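Local coordinates for DUF1993 domain-containing protein (Shewanella denitrificans, PDB 2OQM), which is of unknown function but is a member of the DinB family, whose proteins are helical bundles, at residues A[37-42]-A[164-169]; A[57-62]-A[68-73]; A[74-79]-A[160-165]. All coordinates share one frame; numbering follows the deposited sequence. Where two conformers were deposited one is given.

Contact 1 (A[37-42]-A[164-169]); sequences NAIFDK and TAYGIL
Two long helices of a DinB-type four-helix bundle meet here, 13-50 and 146-172, with Ile-39 and Leu-169 at the centre of the contact. The short segments run almost parallel, 7° apart, and their axes stay 11.0 Å from each other. That spacing is wide, so apolar side chains bridge it. Ile-39 does this with both branches. Chi1 of -71° sets CG1 beside the backbone N and leaves CG2 anti to it; CG2 presses on Leu-169 CD1 at 3.5 Å, closer than methyl groups usually sit. The other branch runs out extended, and CD1 stops 4.0 Å from Tyr-166 CD2. This methyl comes to the edge of the Tyr-166 ring, near its plane, and the two side chains cross at about a right angle. Leu-169 CD1 has a second neighbour. It lies over one face of the Phe-40 ring, 4.4 Å from Phe-40 CE1, so one methyl fills the corner between Ile-39 and Phe-40. All four residues are buried, and the contact across the segments is wholly apolar. Val-73 and Leu-69 of helix 69-87 close it on one flank, touching Phe-40 and Leu-169. Val-176 and the short helix 178-182 cover Ile-39 and Tyr-166. The Tyr-166 ring also packs edge-to-face with Phe-160 of the second subunit, which ties this layer to the dimer interface. A parallel pairing of the first and last long helices is consistent with the up-down-down-up four-helix bundle of DinB proteins.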
loop_
_atom_site.group_PDB
_atom_site.type_symbol
_atom_site.label_atom_id
_atom_site.label_comp_id
_atom_site.label_asym_id
_atom_site.label_seq_id
_atom_site.Cartn_x
_atom_site.Cartn_y
_atom_site.Cartn_z
ATOM N N ASN A 37 7.556 7.689 11.154
ATOM C CA ASN A 37 8.273 8.292 12.291
ATOM C C ASN A 37 7.800 7.774 13.621
ATOM O O ASN A 37 8.621 7.484 14.525
ATOM C CB ASN A 37 8.103 9.819 12.303
ATOM C CG ASN A 37 9.315 10.542 11.818
ATOM O OD1 ASN A 37 10.442 10.099 12.027
ATOM N ND2 ASN A 37 9.102 11.714 11.240
ATOM N N ALA A 38 6.472 7.669 13.763
ATOM C CA ALA A 38 5.816 7.134 14.984
ATOM C C ALA A 38 6.149 5.664 15.248
ATOM O O ALA A 38 6.284 5.222 16.395
ATOM C CB ALA A 38 4.252 7.260 14.852
ATOM N N ILE A 39 6.208 4.897 14.169
ATOM C CA ILE A 39 6.702 3.519 14.198
ATOM C C ILE A 39 8.123 3.430 14.803
ATOM O O ILE A 39 8.405 2.536 15.604
ATOM C CB ILE A 39 6.613 2.916 12.806
ATOM C CG1 ILE A 39 5.125 2.675 12.454
ATOM C CG2 ILE A 39 7.359 1.557 12.684
ATOM C CD1 ILE A 39 4.929 2.405 10.964
ATOM N N PHE A 40 8.995 4.385 14.461
ATOM C CA PHE A 40 10.357 4.388 14.964
ATOM C C PHE A 40 10.454 4.819 16.390
ATOM O O PHE A 40 11.404 4.433 17.109
ATOM C CB PHE A 40 11.264 5.187 14.038
ATOM C CG PHE A 40 11.822 4.337 12.892
ATOM C CD1 PHE A 40 12.862 3.457 13.126
ATOM C CD2 PHE A 40 11.225 4.310 11.649
ATOM C CE1 PHE A 40 13.363 2.651 12.119
ATOM C CE2 PHE A 40 11.731 3.509 10.638
ATOM C CZ PHE A 40 12.790 2.673 10.881
ATOM N N ASP A 41 9.486 5.612 16.842
ATOM C CA ASP A 41 9.392 5.887 18.264
ATOM C C ASP A 41 9.160 4.595 19.048
ATOM O O ASP A 41 9.737 4.402 20.108
ATOM C CB ASP A 41 8.267 6.878 18.601
ATOM C CG ASP A 41 8.441 8.252 17.972
ATOM O OD1 ASP A 41 9.559 8.641 17.515
ATOM O OD2 ASP A 41 7.393 8.943 17.930
ATOM N N LYS A 42 8.309 3.704 18.554
ATOM C CA LYS A 42 8.152 2.400 19.208
ATOM C C LYS A 42 9.415 1.565 19.141
ATOM O O LYS A 42 9.733 0.898 20.116
ATOM C CB LYS A 42 6.946 1.623 18.649
ATOM C CG LYS A 42 5.651 2.419 18.842
ATOM C CD LYS A 42 4.541 1.533 19.306
ATOM C CE LYS A 42 3.322 2.312 19.728
ATOM N NZ LYS A 42 2.144 1.394 19.804
ATOM N N THR A 164 6.976 -3.121 4.725
ATOM C CA THR A 164 8.112 -3.993 4.882
ATOM C C THR A 164 8.966 -3.472 6.021
ATOM O O THR A 164 9.450 -4.260 6.796
ATOM C CB THR A 164 8.933 -4.078 3.579
ATOM O OG1 THR A 164 8.097 -4.585 2.537
ATOM C CG2 THR A 164 10.144 -5.032 3.752
ATOM N N ALA A 165 9.109 -2.143 6.163
ATOM C CA ALA A 165 9.821 -1.552 7.309
ATOM C C ALA A 165 9.121 -1.966 8.603
ATOM O O ALA A 165 9.759 -2.386 9.559
ATOM C CB ALA A 165 9.860 -0.034 7.194
ATOM N N TYR A 166 7.798 -1.832 8.618
ATOM C CA TYR A 166 7.011 -2.252 9.737
ATOM C C TYR A 166 7.229 -3.724 10.073
ATOM O O TYR A 166 7.429 -4.080 11.219
ATOM C CB TYR A 166 5.565 -1.970 9.412
ATOM C CG TYR A 166 4.509 -2.410 10.381
ATOM C CD1 TYR A 166 4.137 -3.758 10.481
ATOM C CD2 TYR A 166 3.783 -1.453 11.166
ATOM C CE1 TYR A 166 3.171 -4.150 11.389
ATOM C CE2 TYR A 166 2.779 -1.849 11.998
ATOM C CZ TYR A 166 2.459 -3.187 12.103
ATOM O OH TYR A 166 1.420 -3.554 12.927
ATOM N N GLY A 167 7.178 -4.588 9.056
ATOM C CA GLY A 167 7.390 -6.019 9.220
ATOM C C GLY A 167 8.742 -6.403 9.808
ATOM O O GLY A 167 8.856 -7.284 10.648
ATOM N N ILE A 168 9.790 -5.722 9.353
ATOM C CA ILE A 168 11.106 -5.951 9.915
ATOM C C ILE A 168 11.071 -5.692 11.424
ATOM O O ILE A 168 11.597 -6.493 12.200
ATOM C CB ILE A 168 12.227 -5.112 9.216
ATOM C CG1 ILE A 168 12.408 -5.576 7.769
ATOM C CG2 ILE A 168 13.565 -5.299 9.949
ATOM C CD1 ILE A 168 13.241 -4.635 6.900
ATOM N N LEU A 169 10.478 -4.572 11.839
ATOM C CA LEU A 169 10.472 -4.201 13.251
ATOM C C LEU A 169 9.635 -5.172 14.042
ATOM O O LEU A 169 10.028 -5.660 15.088
ATOM C CB LEU A 169 9.960 -2.795 13.427
ATOM C CG LEU A 169 10.945 -1.756 12.894
ATOM C CD1 LEU A 169 10.228 -0.377 12.815
ATOM C CD2 LEU A 169 12.185 -1.752 13.822
#

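Contact 2 (A[57-62]-A[68-73]); sequences LLNSRL and NLIRQV. With FMT (formic acid), chain I.
Arg-61 and Asn-68 cross obliquely, and the guanidinium lies with one face over the Asn-68 CB, which sits 3.7 Å above its plane. The guanidinium and amide planes are 44° apart, so this is not a stack. The Arg-61 chain reaches this place by a bend at chi3. The guanidinium edge is turned to a formic acid molecule, probably from the crystallisation liquor: NE donates to O2 at 3.1 Å in a nearly straight bond. NH1 donates to Gln-66 O. An alanine here would remove the guanidinium and would probably leave Gln-66 O without this donor and one side of Asn-68 CB uncovered. Asn-68 is the N-cap of helix 69-87. Its CG stands between the backbone N and the carbonyl carbon (chi1 68°), which lets OD1 accept from Arg-71 N at 3.1 Å. Its amide lies beside that of Asn-59, the planes 78° apart, and water 1 joins Asn-59 OD1 to Asn-68 ND2, weakly at the second end. The Asn-59 ND2 goes back to Asp-55 O. Two backbone bonds fasten the turn to the new helix: Leu-69 N to Ser-60 O, 3.0 Å, and Ile-70 N to Leu-58 O, 3.2 Å. Leu-58 CB also meets Ile-70 CG1 at 3.7 Å, the side chains at about a right angle. The contact joins the end of helix 54-58 to the start of helix 69-87. Leu-107 of helix 104-119 covers Leu-58 and Ile-70, while Leu-69 turns to Phe-40 of helix 13-50 and to Ala-165 and Leu-169 of helix 146-172.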
loop_
_atom_site.group_PDB
_atom_site.type_symbol
_atom_site.label_atom_id
_atom_site.label_comp_id
_atom_site.label_asym_id
_atom_site.label_seq_id
_atom_site.Cartn_x
_atom_site.Cartn_y
_atom_site.Cartn_z
ATOM N N LEU A 57 18.555 -3.491 14.634
ATOM C CA LEU A 57 17.267 -3.278 13.977
ATOM C C LEU A 57 17.404 -2.623 12.608
ATOM O O LEU A 57 16.794 -3.077 11.630
ATOM C CB LEU A 57 16.287 -2.448 14.875
ATOM C CG LEU A 57 15.912 -3.059 16.228
ATOM C CD1 LEU A 57 15.082 -2.085 17.058
ATOM C CD2 LEU A 57 15.161 -4.414 16.042
ATOM N N LEU A 58 18.182 -1.552 12.536
ATOM C CA LEU A 58 18.385 -0.830 11.274
ATOM C C LEU A 58 19.005 -1.690 10.196
ATOM O O LEU A 58 18.753 -1.450 9.034
ATOM C CB LEU A 58 19.289 0.391 11.505
ATOM C CG LEU A 58 18.681 1.556 12.323
ATOM C CD1 LEU A 58 19.748 2.670 12.588
ATOM C CD2 LEU A 58 17.454 2.128 11.640
ATOM N N ASN A 59 19.824 -2.672 10.560
ATOM C CA ASN A 59 20.422 -3.548 9.557
ATOM C C ASN A 59 19.689 -4.861 9.345
ATOM O O ASN A 59 20.196 -5.700 8.637
ATOM C CB ASN A 59 21.876 -3.806 9.887
ATOM C CG ASN A 59 22.718 -2.588 9.655
ATOM O OD1 ASN A 59 23.144 -2.341 8.511
ATOM N ND2 ASN A 59 22.889 -1.764 10.694
ATOM N N SER A 60 18.526 -5.024 9.971
ATOM C CA SER A 60 17.757 -6.251 9.867
ATOM C C SER A 60 16.957 -6.213 8.574
ATOM O O SER A 60 16.834 -5.180 7.948
ATOM C CB SER A 60 16.834 -6.408 11.085
ATOM O OG SER A 60 16.247 -7.708 11.179
ATOM N N ARG A 61 16.501 -7.385 8.177
ATOM C CA ARG A 61 15.806 -7.620 6.924
ATOM C C ARG A 61 14.974 -8.901 7.009
ATOM O O ARG A 61 15.199 -9.723 7.890
ATOM C CB ARG A 61 16.783 -7.767 5.799
ATOM C CG ARG A 61 17.715 -8.940 5.959
ATOM C CD ARG A 61 18.829 -8.863 4.957
ATOM N NE ARG A 61 19.889 -7.962 5.339
ATOM C CZ ARG A 61 20.439 -7.059 4.549
ATOM N NH1 ARG A 61 19.991 -6.856 3.323
ATOM N NH2 ARG A 61 21.429 -6.358 5.015
ATOM N N LEU A 62 14.032 -9.049 6.086
ATOM C CA LEU A 62 13.121 -10.231 6.057
ATOM C C LEU A 62 13.655 -11.393 5.226
ATOM O O LEU A 62 13.187 -12.496 5.356
ATOM C CB LEU A 62 11.761 -9.849 5.526
ATOM C CG LEU A 62 10.988 -8.864 6.396
ATOM C CD1 LEU A 62 9.641 -8.613 5.720
ATOM C CD2 LEU A 62 10.902 -9.393 7.858
ATOM N N ASN A 68 17.559 -3.986 3.622
ATOM C CA ASN A 68 17.371 -3.894 5.045
ATOM C C ASN A 68 16.517 -2.670 5.457
ATOM O O ASN A 68 15.978 -1.962 4.605
ATOM C CB ASN A 68 18.700 -3.926 5.767
ATOM C CG ASN A 68 19.534 -2.671 5.511
ATOM O OD1 ASN A 68 19.036 -1.674 4.983
ATOM N ND2 ASN A 68 20.796 -2.712 5.931
ATOM N N LEU A 69 16.326 -2.484 6.754
ATOM C CA LEU A 69 15.376 -1.498 7.242
ATOM C C LEU A 69 15.761 -0.075 6.819
ATOM O O LEU A 69 14.918 0.688 6.410
ATOM C CB LEU A 69 15.192 -1.615 8.773
ATOM C CG LEU A 69 14.253 -0.626 9.478
ATOM C CD1 LEU A 69 12.808 -0.745 8.894
ATOM C CD2 LEU A 69 14.269 -0.947 10.968
ATOM N N ILE A 70 17.046 0.257 6.916
ATOM C CA ILE A 70 17.544 1.574 6.500
ATOM C C ILE A 70 17.112 1.818 5.041
ATOM O O ILE A 70 16.568 2.866 4.684
ATOM C CB ILE A 70 19.049 1.631 6.594
ATOM C CG1 ILE A 70 19.518 1.693 8.044
ATOM C CG2 ILE A 70 19.561 2.883 5.821
ATOM C CD1 ILE A 70 21.012 1.250 8.286
ATOM N N ARG A 71 17.292 0.802 4.212
ATOM C CA ARG A 71 16.977 0.922 2.800
ATOM C C ARG A 71 15.506 1.048 2.514
ATOM O O ARG A 71 15.084 1.834 1.685
ATOM C CB ARG A 71 17.560 -0.264 2.001
ATOM C CG ARG A 71 19.039 -0.294 1.906
ATOM C CD ARG A 71 19.585 0.762 0.956
ATOM N NE ARG A 71 19.302 0.547 -0.458
ATOM C CZ ARG A 71 18.686 1.414 -1.281
ATOM N NH1 ARG A 71 18.239 2.599 -0.845
ATOM N NH2 ARG A 71 18.532 1.098 -2.579
ATOM N N GLN A 72 14.681 0.300 3.229
ATOM C CA GLN A 72 13.254 0.427 3.080
ATOM C C GLN A 72 12.813 1.862 3.342
ATOM O O GLN A 72 11.919 2.347 2.639
ATOM C CB GLN A 72 12.494 -0.501 4.044
ATOM C CG GLN A 72 12.701 -2.005 3.895
ATOM C CD GLN A 72 12.296 -2.478 2.514
ATOM O OE1 GLN A 72 11.314 -1.988 1.967
ATOM N NE2 GLN A 72 13.040 -3.431 1.946
ATOM N N VAL A 73 13.362 2.493 4.384
ATOM C CA VAL A 73 12.976 3.864 4.763
ATOM C C VAL A 73 13.410 4.806 3.651
ATOM O O VAL A 73 12.626 5.662 3.218
ATOM C CB VAL A 73 13.547 4.270 6.124
ATOM C CG1 VAL A 73 13.348 5.759 6.427
ATOM C CG2 VAL A 73 12.899 3.369 7.253
HETATM C C FMT I . 21.720 -8.729 8.616
HETATM O O1 FMT I . 22.661 -8.111 8.092
HETATM O O2 FMT I . 20.525 -8.511 8.343
HETATM O O HOH W 1 23.281 -4.175 6.546
HETATM O O HOH W 2 20.234 -3.677 2.356
#

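Contact 3 (A[74-79]-A[160-165]); sequences QIACDT and FHITTA
Ile-75 O is gripped twice by Thr-79, by the backbone N at 2.8 Å and by OG1 at 2.7 Å. The two donors reach it from opposite faces of the carbonyl plane, and OG1 stands 38° out of it. The side chain of Ile-75 joins helix 69-87 to helix 146-172 inside the four-helix bundle. The short segments run antiparallel, 157° apart, with axes 8.7 Å from each other. The closest backbone pair is Ala-76 and His-161, where a small alanine lets the helices come near. Ala-76 CB touches Ile-162 CG1 at 3.9 Å. His-161 has CG beside its backbone N (chi1 -66°), which carries the ring in front of Ile-75. Gln-72 OE1 accepts from its ND1, and NE2 is hydrogen-bonded to Lys-178 NZ of the second subunit, so both ring nitrogens are held and the turn of the ring is fixed. Both ring faces are covered as well. Phe-160 CD1 lies over one, and on the opposite face Ile-75 CG2 makes a CH-pi contact, 3.6 Å from the His-161 ring centroid and nearly along its normal.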
loop_
_atom_site.group_PDB
_atom_site.type_symbol
_atom_site.label_atom_id
_atom_site.label_comp_id
_atom_site.label_asym_id
_atom_site.label_seq_id
_atom_site.Cartn_x
_atom_site.Cartn_y
_atom_site.Cartn_z
ATOM N N GLN A 74 14.625 4.625 3.167
ATOM C CA GLN A 74 15.143 5.459 2.108
ATOM C C GLN A 74 14.279 5.349 0.842
ATOM O O GLN A 74 13.953 6.366 0.203
ATOM C CB GLN A 74 16.605 5.075 1.791
ATOM C CG GLN A 74 17.613 5.312 2.933
ATOM C CD GLN A 74 18.986 4.750 2.664
ATOM O OE1 GLN A 74 19.120 3.763 1.963
ATOM N NE2 GLN A 74 20.023 5.397 3.210
ATOM N N ILE A 75 13.877 4.130 0.508
ATOM C CA ILE A 75 13.064 3.891 -0.689
ATOM C C ILE A 75 11.661 4.425 -0.500
ATOM O O ILE A 75 11.125 5.012 -1.412
ATOM C CB ILE A 75 13.010 2.415 -1.124
ATOM C CG1 ILE A 75 14.418 1.903 -1.416
ATOM C CG2 ILE A 75 12.170 2.309 -2.413
ATOM C CD1 ILE A 75 14.631 0.385 -1.395
ATOM N N ALA A 76 11.085 4.269 0.687
ATOM C CA ALA A 76 9.800 4.912 0.979
ATOM C C ALA A 76 9.881 6.402 0.802
ATOM O O ALA A 76 9.041 6.983 0.155
ATOM C CB ALA A 76 9.250 4.549 2.372
ATOM N N CYS A 77 10.914 7.042 1.324
ATOM C CA CYS A 77 11.024 8.475 1.201
ATOM C C CYS A 77 11.163 8.904 -0.272
ATOM O O CYS A 77 10.538 9.870 -0.713
ATOM C CB CYS A 77 12.214 8.980 2.003
ATOM S SG CYS A 77 12.042 8.945 3.824
ATOM N N ASP A 78 11.987 8.185 -1.010
ATOM C CA ASP A 78 12.228 8.472 -2.427
ATOM C C ASP A 78 10.980 8.246 -3.248
ATOM O O ASP A 78 10.660 9.023 -4.127
ATOM C CB ASP A 78 13.362 7.612 -2.983
ATOM C CG ASP A 78 14.732 8.161 -2.686
ATOM O OD1 ASP A 78 14.877 9.309 -2.222
ATOM O OD2 ASP A 78 15.681 7.406 -2.931
ATOM N N THR A 79 10.209 7.225 -2.898
ATOM C CA THR A 79 8.987 6.987 -3.627
ATOM C C THR A 79 8.058 8.208 -3.573
ATOM O O THR A 79 7.474 8.608 -4.599
ATOM C CB THR A 79 8.295 5.758 -3.074
ATOM O OG1 THR A 79 9.152 4.623 -3.253
ATOM C CG2 THR A 79 6.993 5.505 -3.786
ATOM N N PHE A 160 4.194 -0.695 0.066
ATOM C CA PHE A 160 5.107 -1.823 0.109
ATOM C C PHE A 160 6.300 -1.558 1.035
ATOM O O PHE A 160 6.616 -2.376 1.909
ATOM C CB PHE A 160 5.636 -2.144 -1.281
ATOM C CG PHE A 160 6.540 -3.365 -1.302
ATOM C CD1 PHE A 160 7.912 -3.233 -1.050
ATOM C CD2 PHE A 160 6.061 -4.625 -1.556
ATOM C CE1 PHE A 160 8.779 -4.338 -1.027
ATOM C CE2 PHE A 160 6.933 -5.742 -1.537
ATOM C CZ PHE A 160 8.318 -5.558 -1.265
ATOM N N HIS A 161 6.990 -0.441 0.828
ATOM C CA HIS A 161 8.185 -0.226 1.589
ATOM C C HIS A 161 7.950 0.195 3.048
ATOM O O HIS A 161 8.707 -0.241 3.932
ATOM C CB HIS A 161 9.111 0.694 0.837
ATOM C CG HIS A 161 9.626 0.083 -0.427
ATOM N ND1 HIS A 161 10.638 -0.856 -0.420
ATOM C CD2 HIS A 161 9.221 0.203 -1.716
ATOM C CE1 HIS A 161 10.865 -1.246 -1.667
ATOM N NE2 HIS A 161 10.024 -0.617 -2.471
ATOM N N ILE A 162 6.899 0.962 3.312
ATOM C CA ILE A 162 6.496 1.239 4.681
ATOM C C ILE A 162 6.025 -0.041 5.419
ATOM O O ILE A 162 6.428 -0.316 6.556
ATOM C CB ILE A 162 5.445 2.344 4.774
ATOM C CG1 ILE A 162 5.999 3.711 4.298
ATOM C CG2 ILE A 162 4.969 2.489 6.234
ATOM C CD1 ILE A 162 5.051 4.902 4.484
ATOM N N THR A 163 5.219 -0.864 4.771
ATOM C CA THR A 163 4.827 -2.141 5.356
ATOM C C THR A 163 6.004 -3.084 5.617
ATOM O O THR A 163 5.999 -3.791 6.600
ATOM C CB THR A 163 3.686 -2.830 4.565
ATOM O OG1 THR A 163 2.586 -1.910 4.462
ATOM C CG2 THR A 163 3.155 -4.101 5.274
ATOM N N THR A 164 6.976 -3.121 4.725
ATOM C CA THR A 164 8.112 -3.993 4.882
ATOM C C THR A 164 8.966 -3.472 6.021
ATOM O O THR A 164 9.450 -4.260 6.796
ATOM C CB THR A 164 8.933 -4.078 3.579
ATOM O OG1 THR A 164 8.097 -4.585 2.537
ATOM C CG2 THR A 164 10.144 -5.032 3.752
ATOM N N ALA A 165 9.109 -2.143 6.163
ATOM C CA ALA A 165 9.821 -1.552 7.309
ATOM C C ALA A 165 9.121 -1.966 8.603
ATOM O O ALA A 165 9.759 -2.386 9.559
ATOM C CB ALA A 165 9.860 -0.034 7.194
#

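How the contacts relate
The three contacts lie close together, with centres 10 to 11 Å apart. Contacts 1 and 3 share Thr-164 and Ala-165 on helix 146-172, and contacts 2 and 3 follow each other on helix 69-87. Leu-69 links contacts 1 and 2: its CD1 is 3.5 Å from Ala-165 CA and its CD2 is 3.6 Å from Leu-169 CD2. Gln-72 links contacts 2 and 3, its OE1 lying 2.7 Å from His-161 ND1. No active site is established. Formic acid molecules about 4 Å from the side chains of Asn-59 and His-161 probably come from the crystallisation liquor, though they may mark pockets. Contacts 1 and 3 both touch the second subunit, and Leu-62 of contact 2 reaches it too.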